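Local coordinates for protein RsfP (Uncultured bacterium, PDB 4GLJ) that probably cleaves methylthioadenosine with phosphate to release adenine, and binds the dye rhodamine B, at residues L30-V36 against D48-L54; I82-K86 against E209-A213; A154-I160 against Q251-A256. One frame throughout, in Å; residues are numbered along the deposited sequence.

Contact 1: L30-V36 against D48-L54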
ATOM      1  N   LEU A  30      37.272   5.752 -10.701  1.00 57.84           N
ATOM      2  CA  LEU A  30      37.765   4.359 -10.677  1.00 54.68           C
ATOM      3  C   LEU A  30      38.760   4.102 -11.794  1.00 53.59           C
ATOM      4  O   LEU A  30      38.557   4.555 -12.922  1.00 52.71           O
ATOM      5  CB  LEU A  30      36.633   3.344 -10.794  1.00 51.71           C
ATOM      6  CG  LEU A  30      35.494   3.437  -9.780  1.00 51.22           C
ATOM      7  CD1 LEU A  30      34.343   2.524 -10.252  1.00 52.14           C
ATOM      8  CD2 LEU A  30      35.960   3.077  -8.375  1.00 48.88           C
ATOM      9  N   THR A  31      39.813   3.362 -11.474  1.00 50.52           N
ATOM     10  CA  THR A  31      40.764   2.898 -12.474  1.00 51.07           C
ATOM     11  C   THR A  31      40.495   1.470 -12.941  1.00 49.73           C
ATOM     12  O   THR A  31      39.847   0.675 -12.221  1.00 47.82           O
ATOM     13  CB  THR A  31      42.200   2.950 -11.918  1.00 53.43           C
ATOM     14  OG1 THR A  31      42.295   2.062 -10.793  1.00 53.69           O
ATOM     15  CG2 THR A  31      42.545   4.376 -11.478  1.00 54.99           C
ATOM     16  N   ASN A  32      41.018   1.145 -14.133  1.00 50.04           N
ATOM     17  CA  ASN A  32      40.806  -0.138 -14.808  1.00 50.16           C
ATOM     18  C   ASN A  32      39.323  -0.516 -14.788  1.00 47.71           C
ATOM     19  O   ASN A  32      38.970  -1.678 -14.475  1.00 46.24           O
ATOM     20  CB  ASN A  32      41.671  -1.254 -14.215  1.00 52.03           C
ATOM     21  CG  ASN A  32      43.160  -1.087 -14.571  1.00 57.77           C
ATOM     22  OD1 ASN A  32      43.562  -1.136 -15.745  1.00 62.79           O
ATOM     23  ND2 ASN A  32      43.977  -0.867 -13.558  1.00 58.94           N
ATOM     24  N   LYS A  33      38.472   0.465 -15.109  1.00 47.07           N
ATOM     25  CA  LYS A  33      37.030   0.241 -15.235  1.00 47.87           C
ATOM     26  C   LYS A  33      36.788  -0.918 -16.182  1.00 49.22           C
ATOM     27  O   LYS A  33      37.519  -1.095 -17.193  1.00 48.54           O
ATOM     28  CB  LYS A  33      36.316   1.477 -15.765  1.00 51.85           C
ATOM     29  CG  LYS A  33      36.214   2.633 -14.778  1.00 57.47           C
ATOM     30  CD  LYS A  33      35.482   3.802 -15.448  1.00 61.95           C
ATOM     31  CE  LYS A  33      35.621   5.093 -14.656  1.00 63.16           C
ATOM     32  NZ  LYS A  33      37.022   5.565 -14.739  1.00 65.30           N
ATOM     33  N   ARG A  34      35.820  -1.749 -15.839  1.00 44.64           N
ATOM     34  CA  ARG A  34      35.383  -2.838 -16.732  1.00 46.79           C
ATOM     35  C   ARG A  34      33.945  -3.153 -16.360  1.00 46.95           C
ATOM     36  O   ARG A  34      33.579  -3.041 -15.160  1.00 45.73           O
ATOM     37  CB  ARG A  34      36.282  -4.098 -16.628  1.00 47.37           C
ATOM     38  CG  ARG A  34      36.269  -4.838 -15.274  1.00 44.96           C
ATOM     39  CD  ARG A  34      37.400  -4.347 -14.389  1.00 45.25           C
ATOM     40  NE  ARG A  34      37.605  -5.095 -13.155  1.00 44.31           N
ATOM     41  CZ  ARG A  34      38.357  -4.640 -12.157  1.00 45.08           C
ATOM     42  NH1 ARG A  34      38.942  -3.467 -12.263  1.00 45.84           N
ATOM     43  NH2 ARG A  34      38.520  -5.340 -11.041  1.00 45.99           N
ATOM     44  N   SER A  35      33.123  -3.481 -17.351  1.00 46.46           N
ATOM     45  CA  SER A  35      31.695  -3.708 -17.113  1.00 47.69           C
ATOM     46  C   SER A  35      31.394  -5.196 -17.075  1.00 48.66           C
ATOM     47  O   SER A  35      31.959  -5.955 -17.859  1.00 47.11           O
ATOM     48  CB  SER A  35      30.873  -3.089 -18.228  1.00 50.32           C
ATOM     49  OG  SER A  35      30.841  -1.693 -18.091  1.00 52.26           O
ATOM     50  N   VAL A  36      30.497  -5.623 -16.194  1.00 46.10           N
ATOM     51  CA  VAL A  36      30.108  -7.028 -16.205  1.00 48.32           C
ATOM     52  C   VAL A  36      28.582  -7.099 -16.330  1.00 49.52           C
ATOM     53  O   VAL A  36      27.859  -6.323 -15.665  1.00 47.06           O
ATOM     54  CB  VAL A  36      30.656  -7.830 -14.993  1.00 47.77           C
ATOM     55  CG1 VAL A  36      32.194  -7.861 -15.031  1.00 54.05           C
ATOM     56  CG2 VAL A  36      30.172  -7.235 -13.689  1.00 47.76           C
ATOM     57  N   ASP A  48      24.689  -2.794 -16.729  1.00 37.46           N
ATOM     58  CA  ASP A  48      25.930  -3.518 -16.460  1.00 38.49           C
ATOM     59  C   ASP A  48      26.579  -2.928 -15.210  1.00 37.36           C
ATOM     60  O   ASP A  48      26.554  -1.732 -15.013  1.00 37.93           O
ATOM     61  CB  ASP A  48      26.885  -3.371 -17.645  1.00 42.27           C
ATOM     62  CG  ASP A  48      26.389  -4.074 -18.897  1.00 46.70           C
ATOM     63  OD1 ASP A  48      25.446  -4.901 -18.829  1.00 51.33           O
ATOM     64  OD2 ASP A  48      26.945  -3.810 -19.964  1.00 50.74           O
ATOM     65  N   ILE A  49      27.039  -3.772 -14.304  1.00 36.07           N
ATOM     66  CA  ILE A  49      27.765  -3.316 -13.157  1.00 34.63           C
ATOM     67  C   ILE A  49      29.209  -2.938 -13.555  1.00 36.27           C
ATOM     68  O   ILE A  49      29.906  -3.693 -14.277  1.00 37.05           O
ATOM     69  CB  ILE A  49      27.662  -4.399 -12.090  1.00 36.37           C
ATOM     70  CG1 ILE A  49      26.216  -4.380 -11.548  1.00 35.09           C
ATOM     71  CG2 ILE A  49      28.665  -4.194 -10.956  1.00 37.62           C
ATOM     72  CD1 ILE A  49      25.813  -5.730 -11.044  1.00 38.18           C
ATOM     73  N   VAL A  50      29.614  -1.727 -13.177  1.00 35.35           N
ATOM     74  CA  VAL A  50      31.008  -1.283 -13.416  1.00 35.49           C
ATOM     75  C   VAL A  50      31.922  -1.643 -12.210  1.00 35.01           C
ATOM     76  O   VAL A  50      31.608  -1.361 -11.046  1.00 34.53           O
ATOM     77  CB  VAL A  50      31.149   0.229 -13.715  1.00 36.22           C
ATOM     78  CG1 VAL A  50      32.632   0.603 -13.925  1.00 37.21           C
ATOM     79  CG2 VAL A  50      30.412   0.635 -14.991  1.00 37.48           C
ATOM     80  N   LEU A  51      33.019  -2.316 -12.504  1.00 36.99           N
ATOM     81  CA  LEU A  51      34.053  -2.628 -11.510  1.00 39.18           C
ATOM     82  C   LEU A  51      35.293  -1.794 -11.777  1.00 39.58           C
ATOM     83  O   LEU A  51      35.723  -1.618 -12.914  1.00 39.59           O
ATOM     84  CB  LEU A  51      34.410  -4.119 -11.487  1.00 41.96           C
ATOM     85  CG  LEU A  51      33.212  -5.009 -11.120  1.00 40.50           C
ATOM     86  CD1 LEU A  51      33.446  -6.401 -11.672  1.00 47.90           C
ATOM     87  CD2 LEU A  51      33.036  -5.064  -9.626  1.00 38.12           C
ATOM     88  N   GLY A  52      35.863  -1.269 -10.707  1.00 40.11           N
ATOM     89  CA  GLY A  52      37.070  -0.486 -10.848  1.00 40.46           C
ATOM     90  C   GLY A  52      37.700  -0.393  -9.481  1.00 41.52           C
ATOM     91  O   GLY A  52      37.102  -0.858  -8.493  1.00 40.73           O
ATOM     92  N   GLU A  53      38.894   0.197  -9.438  1.00 43.29           N
ATOM     93  CA  GLU A  53      39.641   0.371  -8.196  1.00 44.82           C
ATOM     94  C   GLU A  53      39.708   1.843  -7.834  1.00 45.11           C
ATOM     95  O   GLU A  53      39.952   2.697  -8.673  1.00 44.19           O
ATOM     96  CB  GLU A  53      41.054  -0.252  -8.275  1.00 46.08           C
ATOM     97  CG  GLU A  53      41.029  -1.771  -8.069  1.00 46.75           C
ATOM     98  CD  GLU A  53      40.484  -2.512  -9.300  1.00 47.79           C
ATOM     99  OE1 GLU A  53      40.809  -2.080 -10.445  1.00 44.85           O
ATOM    100  OE2 GLU A  53      39.740  -3.519  -9.118  1.00 47.13           O
ATOM    101  N   LEU A  54      39.436   2.101  -6.562  1.00 46.06           N
ATOM    102  CA  LEU A  54      39.612   3.407  -5.941  1.00 48.18           C
ATOM    103  C   LEU A  54      40.771   3.134  -5.007  1.00 50.76           C
ATOM    104  O   LEU A  54      40.641   2.328  -4.085  1.00 47.50           O
ATOM    105  CB  LEU A  54      38.288   3.742  -5.194  1.00 47.89           C
ATOM    106  CG  LEU A  54      37.679   5.148  -5.209  1.00 50.43           C
ATOM    107  CD1 LEU A  54      37.714   5.772  -6.611  1.00 50.75           C
ATOM    108  CD2 LEU A  54      36.262   5.109  -4.643  1.00 45.58           C
TER
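Arg-34 grips Glu-53 end-on with two nitrogens, a salt bridge in which NH2 of Arg-34 stands 2.9 Å from OE2 of Glu-53 and NH1 bonds OE1. Both carboxylate oxygens use their syn lone pairs, and the guanidinium and carboxylate planes are only 25° apart. NH1 of Arg-34 also donates to the backbone O of Asn-32, 2.8 Å away and almost exactly in the guanidinium plane, so three bonds fix the rotation of the group. Over one face, toward its rim, lies CB of Leu-51, 3.7 Å from NE of Arg-34, with N of Gly-52 on the same side. A sharp bend at chi2 (-94°) is what folds the arginine chain across the neighbouring strand.

The backbone beneath is an antiparallel strand pair broken by a beta bulge: Thr-31 pairs with Glu-53 and Arg-34 with Leu-51, a register shift of one residue. At the bulge, the carbonyl of Asn-32 serves a side chain. Before the bulge, at the Thr-31/Glu-53 pair, O of Glu-53 takes two donors from Thr-31, the backbone N at 2.9 Å in the carbonyl plane and OG1 at 3.2 Å from above that plane. Gly-52 suits this site, since a CB would collide with CB of Leu-30.

On the same face as Arg-34, both methyls of Val-36 lie 3.9 Å from CD1 of Leu-51; across the sheet from the salt bridge, CD2 of Leu-30 meets CD1 of Leu-54 at 3.7 Å. Farther out, OG1 of Thr-58 on strand 57-63 also hydrogen-bonds OE2 of Glu-53, a second partner for that oxygen, while Leu-54 packs on Val-257 of helix 237-263.

Contact 2: I82-K86 against E209-A213; sequences IYALK and EASIA
Lys-86 and Ala-210 bring the two backbones closest, their CA atoms 6.8 Å apart, where a turn of helix 78-87 faces the chain that leaves helix 200-209. That helix ends in a Schellman motif: Ser-211, with positive phi, is the C-prime residue, N of Ile-212 returns to O of Ala-207 and N of Ser-211 to O of Arg-208. Beyond it the chain straightens into strand 213-221, so the contact sits at a helix-to-strand corner of the alpha/beta fold of the phosphorylase superfamily, where helices pack on a central mixed sheet.

A lysine reaching for a carbonyl at a helix terminus is the principle illustrated here. NZ of Lys-86 donates to O of Ala-210 at 2.9 Å, with a C=O...donor angle of 156° and the nitrogen tilted somewhat out of the carbonyl plane. The ammonium lies by the C-terminal end of helix 200-209, where its positive charge is likely to be favoured by the helix dipole. CG of Lys-86 stands anti to the backbone N (chi1 -170°), a bend at chi2 (69°) turns the chain toward the corner, and the rest runs extended, bringing CE to 3.3 Å from the same Ala-210 O.

The lysine chain and that of Ile-212 run alongside with their ends pointing opposite ways, CD of Lys-86 lying 4.0 Å from CD1 of Ile-212. One helical turn earlier, CG2 of Ile-82 abuts CB of Ala-210 at 3.8 Å. Ile-82 and Ile-212 both also pack on Ile-93 of strand 92-101, which ties the corner to the sheet. The methyl CD1 of Ile-212 comes to 4.1 Å from the backbone N of Lys-86, a nitrogen already bonded to O of Ile-82.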
ATOM      1  N   ILE A  82      20.323  -6.526  -6.319  1.00 27.76           N
ATOM      2  CA  ILE A  82      20.907  -6.952  -5.031  1.00 27.35           C
ATOM      3  C   ILE A  82      21.429  -8.332  -5.273  1.00 28.73           C
ATOM      4  O   ILE A  82      22.512  -8.640  -4.810  1.00 27.72           O
ATOM      5  CB  ILE A  82      19.791  -6.897  -3.903  1.00 26.79           C
ATOM      6  CG1 ILE A  82      19.459  -5.438  -3.530  1.00 25.63           C
ATOM      7  CG2 ILE A  82      20.265  -7.643  -2.654  1.00 27.98           C
ATOM      8  CD1 ILE A  82      20.637  -4.550  -3.133  1.00 26.92           C
ATOM      9  N   TYR A  83      20.708  -9.184  -6.037  1.00 27.34           N
ATOM     10  CA  TYR A  83      21.194 -10.534  -6.263  1.00 29.44           C
ATOM     11  C   TYR A  83      22.556 -10.478  -7.014  1.00 30.99           C
ATOM     12  O   TYR A  83      23.544 -11.192  -6.692  1.00 31.60           O
ATOM     13  CB  TYR A  83      20.217 -11.361  -7.097  1.00 30.25           C
ATOM     14  CG  TYR A  83      20.520 -12.871  -7.085  1.00 33.54           C
ATOM     15  CD1 TYR A  83      19.914 -13.720  -6.151  1.00 35.43           C
ATOM     16  CD2 TYR A  83      21.429 -13.457  -7.994  1.00 34.84           C
ATOM     17  CE1 TYR A  83      20.189 -15.103  -6.135  1.00 37.60           C
ATOM     18  CE2 TYR A  83      21.715 -14.834  -7.982  1.00 38.58           C
ATOM     19  CZ  TYR A  83      21.084 -15.641  -7.037  1.00 39.85           C
ATOM     20  OH  TYR A  83      21.371 -16.991  -6.972  1.00 44.88           O
ATOM     21  N   ALA A  84      22.616  -9.652  -8.047  1.00 29.91           N
ATOM     22  CA  ALA A  84      23.868  -9.503  -8.827  1.00 31.25           C
ATOM     23  C   ALA A  84      25.066  -9.067  -7.932  1.00 30.22           C
ATOM     24  O   ALA A  84      26.161  -9.590  -8.069  1.00 31.84           O
ATOM     25  CB  ALA A  84      23.625  -8.512  -9.960  1.00 30.94           C
ATOM     26  N   LEU A  85      24.830  -8.166  -6.986  1.00 31.04           N
ATOM     27  CA  LEU A  85      25.916  -7.630  -6.156  1.00 29.54           C
ATOM     28  C   LEU A  85      26.314  -8.748  -5.193  1.00 31.71           C
ATOM     29  O   LEU A  85      27.495  -8.963  -4.955  1.00 30.55           O
ATOM     30  CB  LEU A  85      25.475  -6.380  -5.393  1.00 27.82           C
ATOM     31  CG  LEU A  85      25.224  -5.142  -6.266  1.00 27.98           C
ATOM     32  CD1 LEU A  85      24.727  -3.970  -5.429  1.00 27.31           C
ATOM     33  CD2 LEU A  85      26.502  -4.727  -7.039  1.00 27.89           C
ATOM     34  N   LYS A  86      25.321  -9.462  -4.645  1.00 30.18           N
ATOM     35  CA  LYS A  86      25.639 -10.707  -3.929  1.00 31.73           C
ATOM     36  C   LYS A  86      26.540 -11.688  -4.679  1.00 32.86           C
ATOM     37  O   LYS A  86      27.494 -12.205  -4.088  1.00 35.91           O
ATOM     38  CB  LYS A  86      24.353 -11.433  -3.453  1.00 30.75           C
ATOM     39  CG  LYS A  86      24.706 -12.569  -2.507  1.00 31.09           C
ATOM     40  CD  LYS A  86      25.256 -11.961  -1.183  1.00 30.73           C
ATOM     41  CE  LYS A  86      25.514 -13.146  -0.221  1.00 33.21           C
ATOM     42  NZ  LYS A  86      25.904 -12.678   1.158  1.00 36.86           N
ATOM     43  N   GLU A 209      18.134  -9.348   3.470  1.00 22.96           N
ATOM     44  CA  GLU A 209      17.901 -10.775   3.186  1.00 24.59           C
ATOM     45  C   GLU A 209      19.097 -11.424   2.525  1.00 22.64           C
ATOM     46  O   GLU A 209      19.276 -12.666   2.632  1.00 25.17           O
ATOM     47  CB  GLU A 209      16.703 -10.973   2.250  1.00 24.47           C
ATOM     48  CG  GLU A 209      15.379 -10.644   2.951  1.00 24.21           C
ATOM     49  CD  GLU A 209      14.178 -10.938   2.083  1.00 24.55           C
ATOM     50  OE1 GLU A 209      14.378 -11.113   0.839  1.00 22.29           O
ATOM     51  OE2 GLU A 209      13.027 -10.971   2.646  1.00 24.81           O
ATOM     52  N   ALA A 210      19.851 -10.615   1.779  1.00 22.96           N
ATOM     53  CA  ALA A 210      21.047 -11.102   1.117  1.00 24.40           C
ATOM     54  C   ALA A 210      22.267 -11.062   2.019  1.00 24.66           C
ATOM     55  O   ALA A 210      23.392 -11.265   1.544  1.00 25.92           O
ATOM     56  CB  ALA A 210      21.329 -10.309  -0.134  1.00 22.74           C
ATOM     57  N   SER A 211      22.054 -10.798   3.309  1.00 25.60           N
ATOM     58  CA  SER A 211      23.142 -10.691   4.314  1.00 28.76           C
ATOM     59  C   SER A 211      24.230  -9.653   3.923  1.00 29.98           C
ATOM     60  O   SER A 211      25.413  -9.870   4.166  1.00 31.05           O
ATOM     61  CB  SER A 211      23.759 -12.093   4.544  1.00 30.54           C
ATOM     62  OG  SER A 211      22.768 -12.997   5.055  1.00 33.43           O
ATOM     63  N   ILE A 212      23.832  -8.524   3.343  1.00 27.85           N
ATOM     64  CA  ILE A 212      24.773  -7.471   2.950  1.00 26.36           C
ATOM     65  C   ILE A 212      24.510  -6.223   3.778  1.00 27.11           C
ATOM     66  O   ILE A 212      23.361  -5.794   3.887  1.00 24.91           O
ATOM     67  CB  ILE A 212      24.611  -7.092   1.471  1.00 25.63           C
ATOM     68  CG1 ILE A 212      24.826  -8.283   0.548  1.00 27.25           C
ATOM     69  CG2 ILE A 212      25.525  -5.912   1.093  1.00 25.68           C
ATOM     70  CD1 ILE A 212      24.432  -8.061  -0.937  1.00 26.63           C
ATOM     71  N   ALA A 213      25.549  -5.631   4.345  1.00 27.63           N
ATOM     72  CA  ALA A 213      25.415  -4.462   5.161  1.00 28.30           C
ATOM     73  C   ALA A 213      25.108  -3.322   4.238  1.00 27.51           C
ATOM     74  O   ALA A 213      25.696  -3.189   3.183  1.00 28.64           O
ATOM     75  CB  ALA A 213      26.721  -4.210   5.966  1.00 31.83           C
TER

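Contact 3: A154-I160 against Q251-A256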
ATOM      1  N   ALA A 154      33.413   9.796   6.848  1.00 30.07           N
ATOM      2  CA  ALA A 154      33.798   9.961   5.404  1.00 29.95           C
ATOM      3  C   ALA A 154      33.422  11.392   4.955  1.00 29.94           C
ATOM      4  O   ALA A 154      34.201  12.074   4.243  1.00 31.41           O
ATOM      5  CB  ALA A 154      33.093   8.936   4.502  1.00 27.86           C
ATOM      6  N   TYR A 155      32.233  11.851   5.374  1.00 25.86           N
ATOM      7  CA  TYR A 155      31.745  13.193   4.996  1.00 27.65           C
ATOM      8  C   TYR A 155      32.719  14.210   5.544  1.00 29.25           C
ATOM      9  O   TYR A 155      33.078  15.195   4.859  1.00 32.04           O
ATOM     10  CB  TYR A 155      30.356  13.531   5.644  1.00 25.72           C
ATOM     11  CG  TYR A 155      29.852  14.931   5.269  1.00 27.68           C
ATOM     12  CD1 TYR A 155      29.051  15.128   4.108  1.00 28.01           C
ATOM     13  CD2 TYR A 155      30.106  16.059   6.091  1.00 28.24           C
ATOM     14  CE1 TYR A 155      28.579  16.405   3.770  1.00 29.97           C
ATOM     15  CE2 TYR A 155      29.644  17.315   5.743  1.00 30.55           C
ATOM     16  CZ  TYR A 155      28.871  17.495   4.599  1.00 29.45           C
ATOM     17  OH  TYR A 155      28.396  18.781   4.267  1.00 33.61           O
ATOM     18  N   ASP A 156      33.107  14.032   6.815  1.00 29.80           N
ATOM     19  CA  ASP A 156      33.978  15.009   7.419  1.00 31.97           C
ATOM     20  C   ASP A 156      35.319  14.970   6.734  1.00 33.47           C
ATOM     21  O   ASP A 156      35.945  16.006   6.575  1.00 34.33           O
ATOM     22  CB  ASP A 156      34.177  14.757   8.922  1.00 34.85           C
ATOM     23  CG  ASP A 156      32.937  15.078   9.747  1.00 36.12           C
ATOM     24  OD1 ASP A 156      32.170  16.016   9.403  1.00 36.74           O
ATOM     25  OD2 ASP A 156      32.730  14.410  10.793  1.00 38.50           O
ATOM     26  N   ASN A 157      35.769  13.775   6.377  1.00 34.91           N
ATOM     27  CA  ASN A 157      37.087  13.570   5.713  1.00 37.46           C
ATOM     28  C   ASN A 157      37.136  14.165   4.295  1.00 37.48           C
ATOM     29  O   ASN A 157      38.189  14.504   3.775  1.00 40.33           O
ATOM     30  CB  ASN A 157      37.460  12.081   5.661  1.00 37.11           C
ATOM     31  CG  ASN A 157      37.916  11.538   7.006  1.00 41.44           C
ATOM     32  OD1 ASN A 157      38.009  12.264   7.982  1.00 42.07           O
ATOM     33  ND2 ASN A 157      38.199  10.259   7.055  1.00 42.42           N
ATOM     34  N   ALA A 158      35.989  14.337   3.691  1.00 35.62           N
ATOM     35  CA  ALA A 158      35.900  14.805   2.313  1.00 37.97           C
ATOM     36  C   ALA A 158      36.006  16.329   2.254  1.00 40.63           C
ATOM     37  O   ALA A 158      36.170  16.904   1.177  1.00 40.43           O
ATOM     38  CB  ALA A 158      34.575  14.343   1.745  1.00 36.42           C
ATOM     39  N   ASP A 159      35.862  16.988   3.408  1.00 42.03           N
ATOM     40  CA  ASP A 159      35.911  18.468   3.482  1.00 46.21           C
ATOM     41  C   ASP A 159      35.017  19.194   2.438  1.00 46.76           C
ATOM     42  O   ASP A 159      35.502  20.020   1.634  1.00 49.12           O
ATOM     43  CB  ASP A 159      37.371  18.968   3.408  1.00 49.77           C
ATOM     44  CG  ASP A 159      37.535  20.418   3.907  1.00 57.61           C
ATOM     45  OD1 ASP A 159      36.592  21.033   4.467  1.00 58.67           O
ATOM     46  OD2 ASP A 159      38.638  20.956   3.744  1.00 63.65           O
ATOM     47  N   ILE A 160      33.722  18.894   2.467  1.00 42.51           N
ATOM     48  CA  ILE A 160      32.737  19.445   1.528  1.00 44.28           C
ATOM     49  C   ILE A 160      32.514  20.937   1.835  1.00 48.00           C
ATOM     50  O   ILE A 160      32.433  21.324   2.993  1.00 45.76           O
ATOM     51  CB  ILE A 160      31.437  18.633   1.589  1.00 42.52           C
ATOM     52  CG1 ILE A 160      31.724  17.135   1.302  1.00 40.02           C
ATOM     53  CG2 ILE A 160      30.374  19.209   0.631  1.00 44.75           C
ATOM     54  CD1 ILE A 160      32.227  16.828  -0.096  1.00 38.91           C
ATOM     55  N   GLN A 251      33.080  12.667  -3.668  1.00 37.26           N
ATOM     56  CA  GLN A 251      34.172  12.864  -2.672  1.00 39.15           C
ATOM     57  C   GLN A 251      33.919  12.083  -1.395  1.00 36.68           C
ATOM     58  O   GLN A 251      34.824  11.412  -0.843  1.00 32.85           O
ATOM     59  CB  GLN A 251      34.419  14.355  -2.357  1.00 43.40           C
ATOM     60  CG  GLN A 251      34.618  15.228  -3.571  1.00 48.11           C
ATOM     61  CD  GLN A 251      35.619  14.620  -4.535  1.00 56.00           C
ATOM     62  OE1 GLN A 251      36.686  14.114  -4.119  1.00 58.95           O
ATOM     63  NE2 GLN A 251      35.287  14.658  -5.837  1.00 59.40           N
ATOM     64  N   VAL A 252      32.640  12.061  -0.990  1.00 33.23           N
ATOM     65  CA  VAL A 252      32.281  11.335   0.197  1.00 29.97           C
ATOM     66  C   VAL A 252      32.484   9.831   0.025  1.00 29.45           C
ATOM     67  O   VAL A 252      33.040   9.186   0.920  1.00 29.53           O
ATOM     68  CB  VAL A 252      30.826  11.665   0.669  1.00 29.32           C
ATOM     69  CG1 VAL A 252      30.523  10.861   1.945  1.00 28.15           C
ATOM     70  CG2 VAL A 252      30.670  13.202   0.901  1.00 30.38           C
ATOM     71  N   ILE A 253      31.996   9.279  -1.090  1.00 29.22           N
ATOM     72  CA  ILE A 253      32.183   7.874  -1.462  1.00 31.24           C
ATOM     73  C   ILE A 253      33.686   7.518  -1.475  1.00 32.91           C
ATOM     74  O   ILE A 253      34.086   6.461  -0.942  1.00 34.04           O
ATOM     75  CB  ILE A 253      31.546   7.629  -2.878  1.00 33.34           C
ATOM     76  CG1 ILE A 253      30.004   7.568  -2.795  1.00 36.15           C
ATOM     77  CG2 ILE A 253      32.079   6.407  -3.604  1.00 37.64           C
ATOM     78  CD1 ILE A 253      29.417   7.822  -4.198  1.00 40.53           C
ATOM     79  N   LYS A 254      34.508   8.355  -2.115  1.00 34.50           N
ATOM     80  CA  LYS A 254      35.988   8.098  -2.097  1.00 37.73           C
ATOM     81  C   LYS A 254      36.488   7.841  -0.664  1.00 34.91           C
ATOM     82  O   LYS A 254      37.105   6.822  -0.377  1.00 35.64           O
ATOM     83  CB  LYS A 254      36.775   9.229  -2.803  1.00 41.73           C
ATOM     84  CG  LYS A 254      36.872   8.940  -4.274  1.00 49.77           C
ATOM     85  CD  LYS A 254      37.589   9.998  -5.134  1.00 56.48           C
ATOM     86  CE  LYS A 254      36.578  11.025  -5.629  1.00 55.41           C
ATOM     87  NZ  LYS A 254      37.015  11.642  -6.909  1.00 64.31           N
ATOM     88  N   GLN A 255      36.145   8.743   0.241  1.00 35.33           N
ATOM     89  CA  GLN A 255      36.517   8.620   1.650  1.00 34.08           C
ATOM     90  C   GLN A 255      35.910   7.413   2.348  1.00 32.58           C
ATOM     91  O   GLN A 255      36.595   6.750   3.138  1.00 33.01           O
ATOM     92  CB  GLN A 255      36.163   9.900   2.404  1.00 35.11           C
ATOM     93  CG  GLN A 255      36.913  11.168   1.971  1.00 37.84           C
ATOM     94  CD  GLN A 255      38.434  11.049   2.007  1.00 41.59           C
ATOM     95  OE1 GLN A 255      39.020  10.352   2.822  1.00 42.82           O
ATOM     96  NE2 GLN A 255      39.063  11.703   1.073  1.00 42.85           N
ATOM     97  N   ALA A 256      34.636   7.088   2.031  1.00 31.55           N
ATOM     98  CA  ALA A 256      33.937   5.990   2.652  1.00 30.09           C
ATOM     99  C   ALA A 256      34.475   4.634   2.205  1.00 31.37           C
ATOM    100  O   ALA A 256      34.653   3.753   3.040  1.00 30.11           O
ATOM    101  CB  ALA A 256      32.403   6.065   2.351  1.00 25.95           C
TER
HETATM  102  O   HOH W   1      38.301   8.571   4.504  1.00 41.51           O
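Asn-157 and Gln-255 are joined by a water that three protein groups hold. It accepts from ND2 of Asn-157 at 3.1 Å and donates to two oxygens of Gln-255, the backbone O at 2.8 Å and the side-chain OE1 at 2.6 Å. The bridge lies on the Asn-157 side of a helix-helix contact between the C-terminal end of helix 145-157 and the middle of helix 237-263, in which the small residues Ala-154 and Ala-158, one turn apart, let the backbones come close: the CA atoms of Ala-154 and Gln-255 are just 4.8 Å apart. CB of Ala-154 presses on the backbone N of Ala-256 at 3.4 Å.

CB of Gln-255 lies 3.5 Å from O of Ala-154; CG, set anti to the carbonyl carbon (chi1 -64°), passes close to N of Ala-158, and the bend at chi2 (-55°) then carries the amide to CB of Asn-157, with OE1 at the water. Cut back to an alanine, the residue would keep its backbone O on the water, but the loss of OE1 is likely to leave the water one acceptor short and open a gap beside Asn-157 and Ala-158. Deeper in, Val-252 and Tyr-155 both touch Met-111 of strand 111-119, so the helix pair rests on the sheet. CD1 of Ile-160, from the loop after the helix, lies 4.0 Å from CB of Gln-251, while CG2 of Val-252 lies 4.1 Å from CD1 of Tyr-155 and equally far from CD1 of Ile-160.

From the N terminus, contact 1 closes first, pairing strands 33-36 and 49-54 across a linker of eleven residues with neither helix nor strand. It is complete before the others open. Contact 2 then begins at helix 78-87 and waits until the chain passes helix 200-209. Within that long loop contact 3 opens at 154-160, and it closes only at 251-256, after contact 2 has shut, so these two cross. They do not touch each other, their nearest atoms being about 11 Å apart. Contact 1 meets both: CD1 of Ile-49 packs on CB of Ala-84 at 3.7 Å, and Leu-54 on Lys-254, linking the outlying strand pair to helices 78-87 and 237-263.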